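Local atomic coordinates of USP37 protein (Homo sapiens, PDB entry 3U12), a protein that probably hydrolyses bonds to the C-terminal glycine of ubiquitin as a cysteine-type deubiquitinase, of which this piece is the pleckstrin homology (PH) domain. Residues A[28-31]-A[32-35]. Residues are numbered along the deposited sequence; the frame is centred on the assembly and turned at random.
Sequences IRSM and QTGI
Ser30 and Gly34 pair across a tight beta hairpin at the surface of the PH domain, between strands 25-30 and 34-35. A classic beta bulge sets two residues, Thr33 and Gly34, against the single Ser30. Gly34 takes a positive phi of 75° there, a backbone angle that glycine adopts readily.

Backbone bonds close the turn. Gly34 N donates to Ser30 O at 2.7 Å, and Thr33 N reaches the same oxygen in a weak bond. In return, Ser30 N donates to Gly34 O at 3.2 Å in a nearly straight bond.

Two hydroxyls extend this network. Ser30 OG donates to Thr33 OG1 at 2.8 Å, and Thr33 OG1 in turn donates to Gly34 O at 2.9 Å. Chi1 of 70° sets Thr33 OG1 between its backbone N and carbonyl carbon, within reach of both partners.

Van der Waals contacts lie on two faces. Buried Ile28 crosses Thr33 at about a right angle, its CG2 methyl packed 3.4 Å from the hydroxyl oxygen Thr33 OG1; its side chain also meets Phe67 and Leu98. On the other face, Arg29 and Ile35 run side by side, with Arg29 CG 3.8 Å from Ile35 CG1 in one of two Arg29 conformers. Gln32 lays CG near Ser30 OG, while its OE1 accepts a hydrogen bond from Arg65 of strand 65-68.

Gly34 O is gripped twice: Ser30 N and Thr33 OG1 approach from opposite faces of its carbonyl plane.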
ATOM      1  N   ILE A  28      -4.136   7.804   3.882  1.00 20.62           N
ATOM      2  CA  ILE A  28      -5.150   6.759   3.776  1.00 19.36           C
ATOM      3  C   ILE A  28      -6.556   7.348   3.952  1.00 24.78           C
ATOM      4  O   ILE A  28      -6.751   8.282   4.733  1.00 25.53           O
ATOM      5  CB  ILE A  28      -4.860   5.621   4.825  1.00 19.85           C
ATOM      6  CG1 ILE A  28      -3.489   4.918   4.530  1.00 19.38           C
ATOM      7  CG2 ILE A  28      -5.987   4.563   4.877  1.00 17.22           C
ATOM      8  CD1 ILE A  28      -3.004   4.111   5.650  1.00 31.23           C
ATOM      9  N   ARG A  29      -7.526   6.792   3.225  0.50 21.49           N
ATOM     10  CA  ARG A  29      -8.936   7.134   3.342  0.50 23.97           C
ATOM     11  C   ARG A  29      -9.637   5.787   3.600  0.50 26.57           C
ATOM     12  O   ARG A  29      -9.676   4.929   2.713  0.50 25.89           O
ATOM     13  CB  ARG A  29      -9.443   7.851   2.074  0.50 27.18           C
ATOM     14  CG  ARG A  29     -10.956   8.075   2.019  0.50 43.11           C
ATOM     15  CD  ARG A  29     -11.395   9.006   0.886  0.50 57.15           C
ATOM     16  NE  ARG A  29     -10.869   8.620  -0.430  0.50 62.89           N
ATOM     17  CZ  ARG A  29     -11.432   7.728  -1.240  0.50 73.70           C
ATOM     18  NH1 ARG A  29     -12.547   7.103  -0.882  0.50 60.21           N
ATOM     19  NH2 ARG A  29     -10.882   7.449  -2.414  0.50 57.74           N
ATOM     20  N   SER A  30     -10.094   5.570   4.844  1.00 21.26           N
ATOM     21  CA  SER A  30     -10.773   4.329   5.241  1.00 19.71           C
ATOM     22  C   SER A  30     -11.636   4.547   6.449  1.00 23.37           C
ATOM     23  O   SER A  30     -11.483   5.534   7.170  1.00 23.72           O
ATOM     24  CB  SER A  30      -9.763   3.198   5.510  1.00 19.38           C
ATOM     25  OG  SER A  30      -9.050   3.444   6.708  1.00 23.20           O
HETATM   26  N   MSE A  31     -12.560   3.616   6.675  1.00 22.44           N
HETATM   27  CA  MSE A  31     -13.452   3.604   7.825  1.00 24.27           C
HETATM   28  C   MSE A  31     -12.612   3.495   9.124  1.00 27.48           C
HETATM   29  O   MSE A  31     -12.905   4.202  10.095  1.00 26.97           O
HETATM   30  CB  MSE A  31     -14.402   2.396   7.711  1.00 27.32           C
HETATM   31  CG  MSE A  31     -15.541   2.607   6.731  1.00 36.43           C
HETATM   32 SE   MSE A  31     -16.804   3.937   7.410  1.00 48.26          SE
HETATM   33  CE  MSE A  31     -17.954   2.776   8.533  1.00 46.11           C
ATOM     34  N   GLN A  32     -11.549   2.625   9.132  1.00 24.48           N
ATOM     35  CA  GLN A  32     -10.739   2.432  10.347  1.00 24.80           C
ATOM     36  C   GLN A  32      -9.755   3.584  10.604  1.00 27.56           C
ATOM     37  O   GLN A  32      -9.306   3.745  11.737  1.00 26.69           O
ATOM     38  CB  GLN A  32     -10.019   1.062  10.362  1.00 24.74           C
ATOM     39  CG  GLN A  32      -8.809   0.916   9.415  1.00 29.33           C
ATOM     40  CD  GLN A  32      -7.967  -0.317   9.717  1.00 36.80           C
ATOM     41  OE1 GLN A  32      -7.851  -0.769  10.863  1.00 33.19           O
ATOM     42  NE2 GLN A  32      -7.361  -0.894   8.692  1.00 28.31           N
ATOM     43  N   THR A  33      -9.392   4.367   9.575  1.00 22.77           N
ATOM     44  CA  THR A  33      -8.463   5.483   9.826  1.00 22.03           C
ATOM     45  C   THR A  33      -9.087   6.911   9.690  1.00 26.51           C
ATOM     46  O   THR A  33      -8.452   7.895  10.075  1.00 26.55           O
ATOM     47  CB  THR A  33      -7.260   5.399   8.886  1.00 25.05           C
ATOM     48  OG1 THR A  33      -7.695   5.691   7.563  1.00 21.29           O
ATOM     49  CG2 THR A  33      -6.535   4.030   8.923  1.00 19.84           C
ATOM     50  N   GLY A  34     -10.238   7.024   9.033  1.00 23.17           N
ATOM     51  CA  GLY A  34     -10.768   8.330   8.653  1.00 25.03           C
ATOM     52  C   GLY A  34      -9.909   8.786   7.471  1.00 27.56           C
ATOM     53  O   GLY A  34      -9.302   7.946   6.785  1.00 23.37           O
ATOM     54  N   ILE A  35      -9.826  10.090   7.211  1.00 28.25           N
ATOM     55  CA  ILE A  35      -8.955  10.594   6.136  1.00 28.90           C
ATOM     56  C   ILE A  35      -7.719  11.164   6.819  1.00 32.54           C
ATOM     57  O   ILE A  35      -7.811  12.194   7.488  1.00 34.67           O
ATOM     58  CB  ILE A  35      -9.665  11.625   5.190  1.00 34.65           C
ATOM     59  CG1 ILE A  35     -10.860  10.967   4.474  1.00 34.92           C
ATOM     60  CG2 ILE A  35      -8.648  12.199   4.164  1.00 36.41           C
ATOM     61  CD1 ILE A  35     -11.793  11.888   3.691  1.00 42.98           C
TER